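5'-deoxynucleotidase (Pyrococcus horikoshii, PDB 2CQZ) probably hydrolyses 2'-deoxyribonucleoside 5'-phosphates to deoxyribonucleosides and phosphate, as a metal-dependent, homodimeric enzyme of the HD-domain superfamily. Local coordinates at residues 17-22 with 129-134; 113-118 with 122-127; 155-160 with 168-173. One frame throughout, in Å; residues are numbered along the deposited sequence.

Contact 1 of 3, residues 17-22 with 129-134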
ATOM      1  N   LEU A  17      11.861   2.330   6.406  1.00 28.30           N
ATOM      2  CA  LEU A  17      12.714   1.679   5.417  1.00 28.53           C
ATOM      3  C   LEU A  17      12.401   0.184   5.288  1.00 28.28           C
ATOM      4  O   LEU A  17      12.215  -0.524   6.268  1.00 29.24           O
ATOM      5  CB  LEU A  17      14.171   1.871   5.841  1.00 27.77           C
ATOM      6  CG  LEU A  17      14.574   3.347   5.899  1.00 27.33           C
ATOM      7  CD1 LEU A  17      15.899   3.560   6.634  1.00 25.59           C
ATOM      8  CD2 LEU A  17      14.747   3.968   4.514  1.00 31.53           C
ATOM      9  N   PRO A  18      12.308  -0.280   4.043  1.00 27.73           N
ATOM     10  CA  PRO A  18      11.990  -1.683   3.782  1.00 26.06           C
ATOM     11  C   PRO A  18      13.208  -2.606   3.791  1.00 26.79           C
ATOM     12  O   PRO A  18      14.326  -2.177   3.518  1.00 29.11           O
ATOM     13  CB  PRO A  18      11.357  -1.626   2.399  1.00 25.26           C
ATOM     14  CG  PRO A  18      12.139  -0.555   1.729  1.00 27.00           C
ATOM     15  CD  PRO A  18      12.199   0.519   2.808  1.00 27.89           C
ATOM     16  N   ARG A  19      12.987  -3.872   4.124  1.00 27.45           N
ATOM     17  CA  ARG A  19      14.022  -4.825   4.037  1.00 25.73           C
ATOM     18  C   ARG A  19      14.086  -5.176   2.593  1.00 27.03           C
ATOM     19  O   ARG A  19      13.225  -5.848   2.042  1.00 26.54           O
ATOM     20  CB  ARG A  19      13.596  -6.044   4.855  1.00 24.69           C
ATOM     21  CG  ARG A  19      13.607  -5.750   6.356  1.00 19.47           C
ATOM     22  CD  ARG A  19      14.892  -6.229   7.057  1.00 17.02           C
ATOM     23  NE  ARG A  19      14.886  -7.690   7.185  1.00 27.68           N
ATOM     24  CZ  ARG A  19      16.047  -8.326   7.390  1.00 27.44           C
ATOM     25  NH1 ARG A  19      17.182  -7.655   7.520  1.00 20.91           N
ATOM     26  NH2 ARG A  19      16.043  -9.660   7.491  1.00 33.76           N
ATOM     27  N   MET A  20      15.094  -4.623   1.924  1.00 29.08           N
ATOM     28  CA  MET A  20      15.228  -4.735   0.476  1.00 31.78           C
ATOM     29  C   MET A  20      15.247  -6.112  -0.202  1.00 30.37           C
ATOM     30  O   MET A  20      14.718  -6.247  -1.304  1.00 29.10           O
ATOM     31  CB  MET A  20      16.440  -3.917   0.027  1.00 33.14           C
ATOM     32  CG  MET A  20      16.403  -2.446   0.477  1.00 42.09           C
ATOM     33  SD  MET A  20      15.158  -1.392  -0.349  1.00 56.48           S
ATOM     34  CE  MET A  20      15.984  -0.977  -1.884  1.00 59.40           C
ATOM     35  N   GLY A  21      15.850  -7.121   0.419  1.00 30.43           N
ATOM     36  CA  GLY A  21      15.888  -8.433  -0.211  1.00 29.32           C
ATOM     37  C   GLY A  21      14.520  -8.874  -0.697  1.00 29.47           C
ATOM     38  O   GLY A  21      14.364  -9.361  -1.818  1.00 29.32           O
ATOM     39  N   TRP A  22      13.519  -8.689   0.160  1.00 29.21           N
ATOM     40  CA  TRP A  22      12.144  -9.049  -0.150  1.00 28.45           C
ATOM     41  C   TRP A  22      11.631  -8.310  -1.399  1.00 29.57           C
ATOM     42  O   TRP A  22      11.029  -8.925  -2.278  1.00 30.40           O
ATOM     43  CB  TRP A  22      11.254  -8.734   1.049  1.00 28.28           C
ATOM     44  CG  TRP A  22      11.710  -9.314   2.385  1.00 26.90           C
ATOM     45  CD1 TRP A  22      11.764  -8.655   3.580  1.00 28.38           C
ATOM     46  CD2 TRP A  22      12.078 -10.675   2.670  1.00 24.99           C
ATOM     47  NE1 TRP A  22      12.135  -9.510   4.592  1.00 22.56           N
ATOM     48  CE2 TRP A  22      12.339 -10.757   4.062  1.00 27.60           C
ATOM     49  CE3 TRP A  22      12.221 -11.832   1.888  1.00 23.56           C
ATOM     50  CZ2 TRP A  22      12.727 -11.959   4.689  1.00 24.82           C
ATOM     51  CZ3 TRP A  22      12.607 -13.023   2.510  1.00 20.44           C
ATOM     52  CH2 TRP A  22      12.859 -13.075   3.895  1.00 20.17           C
ATOM     53  N   LEU A 129      17.126 -16.472  12.058  1.00 33.30           N
ATOM     54  CA  LEU A 129      15.858 -17.145  12.267  1.00 33.01           C
ATOM     55  C   LEU A 129      14.677 -16.258  11.864  1.00 32.02           C
ATOM     56  O   LEU A 129      13.754 -16.717  11.186  1.00 32.89           O
ATOM     57  CB  LEU A 129      15.726 -17.604  13.721  1.00 32.92           C
ATOM     58  CG  LEU A 129      16.490 -18.882  14.080  1.00 34.59           C
ATOM     59  CD1 LEU A 129      16.234 -19.219  15.537  1.00 39.83           C
ATOM     60  CD2 LEU A 129      16.043 -20.030  13.189  1.00 37.55           C
ATOM     61  N   ASP A 130      14.704 -14.993  12.262  1.00 30.14           N
ATOM     62  CA  ASP A 130      13.630 -14.082  11.901  1.00 29.53           C
ATOM     63  C   ASP A 130      13.528 -14.097  10.385  1.00 30.26           C
ATOM     64  O   ASP A 130      12.435 -14.203   9.822  1.00 29.82           O
ATOM     65  CB  ASP A 130      13.954 -12.660  12.372  1.00 29.34           C
ATOM     66  CG  ASP A 130      12.894 -11.650  11.971  1.00 30.28           C
ATOM     67  OD1 ASP A 130      11.857 -11.570  12.665  1.00 29.69           O
ATOM     68  OD2 ASP A 130      13.097 -10.939  10.963  1.00 28.29           O
ATOM     69  N   MET A 131      14.671 -14.000   9.717  1.00 30.17           N
ATOM     70  CA  MET A 131      14.657 -13.989   8.260  1.00 30.66           C
ATOM     71  C   MET A 131      14.062 -15.259   7.647  1.00 30.73           C
ATOM     72  O   MET A 131      13.203 -15.186   6.769  1.00 32.12           O
ATOM     73  CB  MET A 131      16.064 -13.770   7.707  1.00 30.51           C
ATOM     74  CG  MET A 131      16.115 -13.780   6.190  1.00 31.70           C
ATOM     75  SD  MET A 131      17.777 -13.494   5.570  1.00 40.20           S
ATOM     76  CE  MET A 131      18.463 -15.102   5.900  1.00 37.35           C
ATOM     77  N   ILE A 132      14.523 -16.420   8.099  1.00 30.24           N
ATOM     78  CA  ILE A 132      14.024 -17.685   7.579  1.00 28.34           C
ATOM     79  C   ILE A 132      12.514 -17.767   7.817  1.00 27.65           C
ATOM     80  O   ILE A 132      11.737 -18.033   6.895  1.00 26.80           O
ATOM     81  CB  ILE A 132      14.757 -18.873   8.256  1.00 28.79           C
ATOM     82  CG1 ILE A 132      16.256 -18.767   7.956  1.00 27.06           C
ATOM     83  CG2 ILE A 132      14.221 -20.208   7.734  1.00 24.42           C
ATOM     84  CD1 ILE A 132      17.122 -19.653   8.815  1.00 25.37           C
ATOM     85  N   LEU A 133      12.103 -17.521   9.057  1.00 25.69           N
ATOM     86  CA  LEU A 133      10.689 -17.551   9.401  1.00 24.29           C
ATOM     87  C   LEU A 133       9.895 -16.503   8.619  1.00 24.61           C
ATOM     88  O   LEU A 133       8.691 -16.668   8.391  1.00 24.01           O
ATOM     89  CB  LEU A 133      10.514 -17.333  10.896  1.00 22.48           C
ATOM     90  CG  LEU A 133      11.117 -18.476  11.701  1.00 23.23           C
ATOM     91  CD1 LEU A 133      10.982 -18.216  13.190  1.00 19.23           C
ATOM     92  CD2 LEU A 133      10.417 -19.763  11.315  1.00 17.21           C
ATOM     93  N   GLN A 134      10.571 -15.437   8.197  1.00 24.01           N
ATOM     94  CA  GLN A 134       9.912 -14.378   7.446  1.00 25.30           C
ATOM     95  C   GLN A 134       9.728 -14.844   6.018  1.00 25.52           C
ATOM     96  O   GLN A 134       8.734 -14.523   5.372  1.00 27.10           O
ATOM     97  CB  GLN A 134      10.743 -13.082   7.484  1.00 25.65           C
ATOM     98  CG  GLN A 134      10.011 -11.831   6.962  1.00 26.91           C
ATOM     99  CD  GLN A 134       8.625 -11.613   7.591  1.00 31.58           C
ATOM    100  OE1 GLN A 134       8.482 -11.521   8.810  1.00 29.92           O
ATOM    101  NE2 GLN A 134       7.601 -11.526   6.746  1.00 29.48           N
TER
HETATM  102  O   HOH W   1      13.619 -10.807   8.344  1.00 34.14           O

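Contact 2 of 3, residues 113-118 with 122-127. With NI (nickel (II) ion), chain G.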
ATOM      1  N   GLN A 113      29.850  -8.022  14.873  1.00 43.93           N
ATOM      2  CA  GLN A 113      30.465  -8.402  13.603  1.00 45.40           C
ATOM      3  C   GLN A 113      31.519  -9.495  13.760  1.00 46.01           C
ATOM      4  O   GLN A 113      31.765 -10.258  12.828  1.00 46.35           O
ATOM      5  CB  GLN A 113      31.105  -7.184  12.929  1.00 45.11           C
ATOM      6  CG  GLN A 113      30.131  -6.082  12.563  1.00 49.63           C
ATOM      7  CD  GLN A 113      29.122  -6.513  11.510  1.00 53.71           C
ATOM      8  OE1 GLN A 113      27.927  -6.638  11.790  1.00 56.60           O
ATOM      9  NE2 GLN A 113      29.601  -6.741  10.288  1.00 53.39           N
ATOM     10  N   GLU A 114      32.145  -9.565  14.931  1.00 46.14           N
ATOM     11  CA  GLU A 114      33.167 -10.571  15.175  1.00 46.73           C
ATOM     12  C   GLU A 114      32.551 -11.948  15.297  1.00 46.20           C
ATOM     13  O   GLU A 114      33.194 -12.958  15.005  1.00 46.86           O
ATOM     14  CB  GLU A 114      33.944 -10.244  16.444  1.00 47.33           C
ATOM     15  CG  GLU A 114      35.089  -9.276  16.230  1.00 51.75           C
ATOM     16  CD  GLU A 114      35.745  -8.897  17.534  1.00 60.19           C
ATOM     17  OE1 GLU A 114      35.983  -9.812  18.356  1.00 63.83           O
ATOM     18  OE2 GLU A 114      36.021  -7.693  17.733  1.00 61.31           O
ATOM     19  N   CYS A 115      31.306 -11.980  15.752  1.00 45.41           N
ATOM     20  CA  CYS A 115      30.576 -13.229  15.895  1.00 44.14           C
ATOM     21  C   CYS A 115      31.387 -14.285  16.656  1.00 42.75           C
ATOM     22  O   CYS A 115      31.456 -15.449  16.245  1.00 42.50           O
ATOM     23  CB  CYS A 115      30.201 -13.736  14.498  1.00 44.46           C
ATOM     24  SG  CYS A 115      28.933 -15.015  14.445  1.00 44.81           S
ATOM     25  N   SER A 116      31.995 -13.875  17.768  1.00 41.33           N
ATOM     26  CA  SER A 116      32.796 -14.788  18.582  1.00 40.51           C
ATOM     27  C   SER A 116      32.143 -15.128  19.910  1.00 38.51           C
ATOM     28  O   SER A 116      31.992 -16.302  20.251  1.00 37.43           O
ATOM     29  CB  SER A 116      34.185 -14.190  18.865  1.00 40.57           C
ATOM     30  OG  SER A 116      34.883 -13.933  17.663  1.00 41.77           O
ATOM     31  N   SER A 117      31.771 -14.094  20.659  1.00 36.97           N
ATOM     32  CA  SER A 117      31.154 -14.277  21.968  1.00 35.59           C
ATOM     33  C   SER A 117      29.788 -14.948  21.867  1.00 33.97           C
ATOM     34  O   SER A 117      29.152 -14.930  20.815  1.00 33.60           O
ATOM     35  CB  SER A 117      31.009 -12.925  22.681  1.00 34.84           C
ATOM     36  OG  SER A 117      29.981 -12.131  22.106  1.00 35.84           O
ATOM     37  N   PRO A 118      29.325 -15.560  22.963  1.00 33.30           N
ATOM     38  CA  PRO A 118      28.026 -16.241  23.003  1.00 33.59           C
ATOM     39  C   PRO A 118      26.898 -15.283  22.613  1.00 33.89           C
ATOM     40  O   PRO A 118      26.011 -15.635  21.840  1.00 34.27           O
ATOM     41  CB  PRO A 118      27.914 -16.682  24.459  1.00 33.02           C
ATOM     42  CG  PRO A 118      29.326 -16.861  24.861  1.00 33.10           C
ATOM     43  CD  PRO A 118      30.004 -15.669  24.261  1.00 33.45           C
ATOM     44  N   LEU A 122      24.412 -15.493  19.371  1.00 29.75           N
ATOM     45  CA  LEU A 122      22.988 -15.579  19.659  1.00 29.53           C
ATOM     46  C   LEU A 122      22.207 -14.581  18.796  1.00 30.09           C
ATOM     47  O   LEU A 122      21.193 -14.923  18.176  1.00 30.33           O
ATOM     48  CB  LEU A 122      22.743 -15.262  21.132  1.00 30.71           C
ATOM     49  CG  LEU A 122      21.277 -15.141  21.555  1.00 31.16           C
ATOM     50  CD1 LEU A 122      20.582 -16.463  21.305  1.00 32.31           C
ATOM     51  CD2 LEU A 122      21.184 -14.752  23.028  1.00 32.84           C
ATOM     52  N   VAL A 123      22.675 -13.339  18.761  1.00 30.02           N
ATOM     53  CA  VAL A 123      21.989 -12.324  17.980  1.00 30.44           C
ATOM     54  C   VAL A 123      22.051 -12.679  16.506  1.00 30.42           C
ATOM     55  O   VAL A 123      21.081 -12.486  15.773  1.00 30.11           O
ATOM     56  CB  VAL A 123      22.614 -10.918  18.188  1.00 30.16           C
ATOM     57  CG1 VAL A 123      21.880  -9.896  17.335  1.00 30.72           C
ATOM     58  CG2 VAL A 123      22.551 -10.531  19.666  1.00 29.63           C
ATOM     59  N   ARG A 124      23.199 -13.199  16.076  1.00 30.88           N
ATOM     60  CA  ARG A 124      23.393 -13.574  14.677  1.00 30.98           C
ATOM     61  C   ARG A 124      22.422 -14.684  14.285  1.00 30.24           C
ATOM     62  O   ARG A 124      21.900 -14.693  13.165  1.00 29.57           O
ATOM     63  CB  ARG A 124      24.835 -14.029  14.444  1.00 30.66           C
ATOM     64  CG  ARG A 124      25.137 -14.396  13.012  1.00 34.10           C
ATOM     65  CD  ARG A 124      25.229 -13.164  12.137  1.00 41.61           C
ATOM     66  NE  ARG A 124      26.330 -12.287  12.536  1.00 43.87           N
ATOM     67  CZ  ARG A 124      26.651 -11.157  11.909  1.00 46.75           C
ATOM     68  NH1 ARG A 124      25.953 -10.763  10.848  1.00 48.34           N
ATOM     69  NH2 ARG A 124      27.669 -10.419  12.337  1.00 43.90           N
ATOM     70  N   ILE A 125      22.186 -15.614  15.212  1.00 29.01           N
ATOM     71  CA  ILE A 125      21.264 -16.726  14.988  1.00 29.87           C
ATOM     72  C   ILE A 125      19.840 -16.184  14.937  1.00 30.72           C
ATOM     73  O   ILE A 125      19.061 -16.555  14.056  1.00 30.78           O
ATOM     74  CB  ILE A 125      21.369 -17.778  16.123  1.00 30.74           C
ATOM     75  CG1 ILE A 125      22.693 -18.534  15.998  1.00 31.77           C
ATOM     76  CG2 ILE A 125      20.184 -18.754  16.077  1.00 26.84           C
ATOM     77  CD1 ILE A 125      22.928 -19.533  17.121  1.00 36.42           C
ATOM     78  N   ALA A 126      19.516 -15.302  15.885  1.00 31.51           N
ATOM     79  CA  ALA A 126      18.198 -14.671  15.964  1.00 32.24           C
ATOM     80  C   ALA A 126      17.947 -13.932  14.659  1.00 32.42           C
ATOM     81  O   ALA A 126      16.872 -14.031  14.059  1.00 32.96           O
ATOM     82  CB  ALA A 126      18.153 -13.694  17.127  1.00 31.99           C
ATOM     83  N   ASP A 127      18.958 -13.196  14.221  1.00 32.40           N
ATOM     84  CA  ASP A 127      18.855 -12.454  12.986  1.00 33.27           C
ATOM     85  C   ASP A 127      18.467 -13.345  11.827  1.00 32.51           C
ATOM     86  O   ASP A 127      17.639 -12.982  10.997  1.00 32.57           O
ATOM     87  CB  ASP A 127      20.173 -11.815  12.631  1.00 33.74           C
ATOM     88  CG  ASP A 127      20.061 -10.973  11.407  1.00 36.94           C
ATOM     89  OD1 ASP A 127      19.310  -9.980  11.466  1.00 46.38           O
ATOM     90  OD2 ASP A 127      20.697 -11.308  10.390  1.00 41.42           O
TER
HETATM   91 NI    NI G 601      19.294  -8.015  10.799  1.00 83.01          NI

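Contact 3 of 3, residues 155-160 with 168-173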
ATOM      1  N   GLU A 155      24.188 -21.824   7.648  1.00 43.31           N
ATOM      2  CA  GLU A 155      25.040 -20.757   8.170  1.00 43.84           C
ATOM      3  C   GLU A 155      24.969 -20.724   9.700  1.00 42.85           C
ATOM      4  O   GLU A 155      25.950 -20.398  10.367  1.00 42.33           O
ATOM      5  CB  GLU A 155      24.620 -19.399   7.587  1.00 44.43           C
ATOM      6  CG  GLU A 155      24.335 -19.422   6.089  1.00 49.24           C
ATOM      7  CD  GLU A 155      24.103 -18.034   5.508  1.00 57.71           C
ATOM      8  OE1 GLU A 155      25.105 -17.349   5.202  1.00 60.89           O
ATOM      9  OE2 GLU A 155      22.924 -17.622   5.364  1.00 60.95           O
ATOM     10  N   ILE A 156      23.810 -21.079  10.246  1.00 42.43           N
ATOM     11  CA  ILE A 156      23.615 -21.100  11.688  1.00 42.24           C
ATOM     12  C   ILE A 156      24.364 -22.273  12.306  1.00 43.80           C
ATOM     13  O   ILE A 156      24.956 -22.144  13.378  1.00 44.00           O
ATOM     14  CB  ILE A 156      22.116 -21.229  12.046  1.00 42.30           C
ATOM     15  CG1 ILE A 156      21.378 -19.955  11.631  1.00 40.88           C
ATOM     16  CG2 ILE A 156      21.945 -21.522  13.534  1.00 41.26           C
ATOM     17  CD1 ILE A 156      19.875 -19.980  11.911  1.00 38.63           C
ATOM     18  N   LYS A 157      24.334 -23.420  11.626  1.00 45.75           N
ATOM     19  CA  LYS A 157      25.011 -24.625  12.121  1.00 47.73           C
ATOM     20  C   LYS A 157      26.523 -24.389  12.297  1.00 47.70           C
ATOM     21  O   LYS A 157      27.151 -24.986  13.173  1.00 48.53           O
ATOM     22  CB  LYS A 157      24.792 -25.800  11.157  1.00 48.20           C
ATOM     23  CG  LYS A 157      23.342 -26.066  10.750  1.00 53.46           C
ATOM     24  CD  LYS A 157      22.594 -26.864  11.793  1.00 60.00           C
ATOM     25  CE  LYS A 157      21.362 -27.522  11.195  1.00 62.36           C
ATOM     26  NZ  LYS A 157      20.610 -28.285  12.239  1.00 65.29           N
ATOM     27  N   ARG A 158      27.098 -23.520  11.466  1.00 48.10           N
ATOM     28  CA  ARG A 158      28.528 -23.202  11.526  1.00 48.46           C
ATOM     29  C   ARG A 158      28.933 -22.456  12.793  1.00 47.18           C
ATOM     30  O   ARG A 158      30.118 -22.230  13.035  1.00 47.04           O
ATOM     31  CB  ARG A 158      28.931 -22.346  10.327  1.00 48.88           C
ATOM     32  CG  ARG A 158      29.427 -23.113   9.138  1.00 53.71           C
ATOM     33  CD  ARG A 158      29.819 -22.166   8.008  1.00 62.82           C
ATOM     34  NE  ARG A 158      28.648 -21.688   7.274  1.00 70.88           N
ATOM     35  CZ  ARG A 158      28.701 -20.899   6.203  1.00 75.88           C
ATOM     36  NH1 ARG A 158      29.877 -20.488   5.734  1.00 78.40           N
ATOM     37  NH2 ARG A 158      27.579 -20.531   5.592  1.00 75.80           N
ATOM     38  N   LEU A 159      27.954 -22.059  13.594  1.00 46.42           N
ATOM     39  CA  LEU A 159      28.245 -21.317  14.812  1.00 44.96           C
ATOM     40  C   LEU A 159      28.222 -22.248  16.015  1.00 44.62           C
ATOM     41  O   LEU A 159      27.297 -23.044  16.186  1.00 44.17           O
ATOM     42  CB  LEU A 159      27.232 -20.175  14.984  1.00 44.00           C
ATOM     43  CG  LEU A 159      27.157 -19.136  13.849  1.00 42.61           C
ATOM     44  CD1 LEU A 159      26.075 -18.104  14.148  1.00 37.99           C
ATOM     45  CD2 LEU A 159      28.501 -18.452  13.691  1.00 42.97           C
ATOM     46  N   GLU A 160      29.251 -22.155  16.847  1.00 44.02           N
ATOM     47  CA  GLU A 160      29.347 -23.005  18.027  1.00 44.00           C
ATOM     48  C   GLU A 160      28.071 -23.053  18.835  1.00 42.15           C
ATOM     49  O   GLU A 160      27.562 -24.130  19.147  1.00 42.15           O
ATOM     50  CB  GLU A 160      30.446 -22.517  18.953  1.00 45.21           C
ATOM     51  CG  GLU A 160      31.843 -22.734  18.465  1.00 50.13           C
ATOM     52  CD  GLU A 160      32.842 -22.209  19.470  1.00 54.85           C
ATOM     53  OE1 GLU A 160      33.073 -20.975  19.493  1.00 55.60           O
ATOM     54  OE2 GLU A 160      33.369 -23.030  20.256  1.00 52.55           O
ATOM     55  N   ILE A 168      15.700 -27.101  17.912  1.00 44.52           N
ATOM     56  CA  ILE A 168      14.965 -25.970  17.370  1.00 42.46           C
ATOM     57  C   ILE A 168      15.240 -25.756  15.880  1.00 42.13           C
ATOM     58  O   ILE A 168      14.319 -25.542  15.093  1.00 39.90           O
ATOM     59  CB  ILE A 168      15.321 -24.691  18.142  1.00 42.57           C
ATOM     60  CG1 ILE A 168      14.951 -24.868  19.618  1.00 41.71           C
ATOM     61  CG2 ILE A 168      14.614 -23.504  17.528  1.00 41.53           C
ATOM     62  CD1 ILE A 168      15.414 -23.745  20.513  1.00 43.17           C
ATOM     63  N   LEU A 169      16.512 -25.812  15.493  1.00 42.70           N
ATOM     64  CA  LEU A 169      16.881 -25.625  14.094  1.00 43.65           C
ATOM     65  C   LEU A 169      16.229 -26.704  13.236  1.00 43.29           C
ATOM     66  O   LEU A 169      15.962 -26.495  12.059  1.00 42.17           O
ATOM     67  CB  LEU A 169      18.399 -25.680  13.940  1.00 43.74           C
ATOM     68  CG  LEU A 169      19.148 -24.664  14.798  1.00 45.41           C
ATOM     69  CD1 LEU A 169      20.652 -24.793  14.539  1.00 45.92           C
ATOM     70  CD2 LEU A 169      18.656 -23.257  14.463  1.00 45.53           C
ATOM     71  N   ASN A 170      15.977 -27.858  13.842  1.00 44.76           N
ATOM     72  CA  ASN A 170      15.346 -28.970  13.144  1.00 46.35           C
ATOM     73  C   ASN A 170      13.871 -28.675  12.906  1.00 46.10           C
ATOM     74  O   ASN A 170      13.339 -28.948  11.825  1.00 46.09           O
ATOM     75  CB  ASN A 170      15.522 -30.253  13.955  1.00 47.55           C
ATOM     76  CG  ASN A 170      16.896 -30.877  13.751  1.00 52.02           C
ATOM     77  OD1 ASN A 170      17.885 -30.172  13.491  1.00 55.85           O
ATOM     78  ND2 ASN A 170      16.968 -32.202  13.874  1.00 54.98           N
ATOM     79  N   SER A 171      13.216 -28.107  13.912  1.00 45.07           N
ATOM     80  CA  SER A 171      11.807 -27.747  13.788  1.00 45.01           C
ATOM     81  C   SER A 171      11.646 -26.679  12.709  1.00 44.40           C
ATOM     82  O   SER A 171      10.633 -26.637  12.014  1.00 43.17           O
ATOM     83  CB  SER A 171      11.272 -27.206  15.117  1.00 45.93           C
ATOM     84  OG  SER A 171      11.402 -28.170  16.150  1.00 46.51           O
ATOM     85  N   VAL A 172      12.653 -25.818  12.578  1.00 43.93           N
ATOM     86  CA  VAL A 172      12.629 -24.748  11.589  1.00 43.41           C
ATOM     87  C   VAL A 172      12.781 -25.300  10.189  1.00 43.84           C
ATOM     88  O   VAL A 172      12.011 -24.955   9.293  1.00 44.01           O
ATOM     89  CB  VAL A 172      13.761 -23.735  11.822  1.00 42.95           C
ATOM     90  CG1 VAL A 172      13.765 -22.700  10.717  1.00 41.62           C
ATOM     91  CG2 VAL A 172      13.583 -23.062  13.157  1.00 44.90           C
ATOM     92  N   GLY A 173      13.790 -26.145  10.001  1.00 45.17           N
ATOM     93  CA  GLY A 173      14.036 -26.733   8.696  1.00 46.02           C
ATOM     94  C   GLY A 173      12.879 -27.612   8.276  1.00 46.45           C
ATOM     95  O   GLY A 173      12.648 -27.846   7.093  1.00 46.30           O
TER

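Contact 1 of 3, residues 17-22 with 129-134
W22 pushes the six-membered part of its indole against the side of helix 118-140, where M131 and Q134 receive it. This is the close part of the contact. CZ2 of W22 lies 3.5 Å from CG of Q134, with the CB of Q134 also beside it. At the ring edge, CH2 of W22 faces the backbone O of M131 in the ring plane, 3.6 Å away, and also meets CG of M131 at 4.0 Å. Q134 offers methylenes here because its chain bends at chi2 (51°), turning the amide away to bond through OE1 with K15 of the second subunit. Y138 meets the indole edge-to-face, the F149 ring also touches it, and NE1 of W22 is hydrogen-bonded to E31. Replacing W22 by an alanine would probably open a gap beside Q134 and M131 and leave E31 without that N-H donor. In this all-helical HD domain, helix 118-140 also carries the last metal ligand, and D130 stands in the second shell, its OD2 bonded to ND1 of the nickel ligand H36. The R19 side is looser. NH2 of R19 passes CB of M131 at 4.1 Å, edge-on, and the two side chains cross at about a right angle. A water bridges the opposite charges, accepting from NH2 of R19 at 2.8 Å and donating to OD2 of D130 at 2.7 Å. The NE of R19 is salt-bridged to E31, holding the guanidinium group close to the metal, about 4 Å at the nearest atoms.

Contact 2 of 3, residues 113-118 with 122-127
L122 donates its backbone N-H to the O of P118 at 2.9 Å (154° at the hydrogen), an i to i+4 bond in the first turn of helix 118-140. The CB of L122 follows, 3.4 Å from the same carbonyl O of P118, while the rest of the side chain packs on A63 and L47. The start of this helix is N-capped by S117, whose OG bonds to the N of A120. Next in line, V123 turns to M66, A67 and Y112. R124 makes the largest contribution. Its CG lies 4.1 Å from SG of C115, the residue where the chain leaves helix 106-114 with a positive phi. Bends at chi2 (73°) and chi3 (63°) then curl the arginine round toward the last turn of that helix, and NH2 of R124 comes edge-on, in the guanidinium plane, within 3.7 Å of CA of Q113. OE1 of Q113 stays 3.8 Å from NH2 of R124, the amide plane turned steeply against the guanidinium. The bond of NH2 goes instead to the backbone O of Y112, and the guanidinium also makes a cation-pi contact with the Y112 ring. A positive group at this C-terminal helix end probably suits the partial negative charge gathered there. Two consecutive helices of the HD domain, 106-114 and 118-140, are joined here by a connection of a few residues. Beyond R124, I125 rests on L159 and A126 on I43 and T44 of helix 33-53. One turn on from R124, OD1 of D127 binds the nickel ion at 2.1 Å, in what is probably the active site, completing with H36, H70 and D71 the H...HD...D set of HD-domain enzymes, whose name comes from the adjacent His and Asp.

Contact 3 of 3, residues 155-160 with 168-173
I156 and L169 join two short helices, 152-157 and 166-173, that follow one another at the C-terminal end of the all-helical HD-domain fold and meet through these side chains after a short connection. The apolar packing is centred on one methyl. CG2 of I156, set anti to the backbone N, faces the forked end of L169, 3.7 Å from CD1 and 3.8 Å from CD2. I156 also lies on I125 and K128 of helix 118-140, so it touches both that long helix and helix 166-173. The second apolar touch comes from the aliphatic part of K157, whose CD sits 3.9 Å from CD1 of L169; the two side chains reach toward each other tip to tip. The polar side is weaker, with no hydrogen bond joining the segments. K157 runs nearly straight beyond its bend at chi2 (-82°), carrying its ammonium past L169 toward N170. Away from this face, I168 and V172 of helix 166-173 pack on I5 of the second subunit. At the tip of the lysine, NZ of K157 lies 3.8 Å from CB of L169.

How the contacts relate
From the N terminus, residues 17-22 come first, and contact 1 joins them to helix 118-140 across more than a hundred residues, most of them helical. Inside that long loop sits contact 2, a far shorter closure that joins the end of helix 106-114 to the start of the same helix. Contact 3 opens only after both have closed and pairs the two last helices; no contacts cross. Helix 118-140 is the shared element: the metal ligand D127 lies at the end of one segment and L129 begins the next. L129 and I132 pack on I156 and V172, and I125 and C115 on L159, tying the C-terminal segments to contacts 1 and 2.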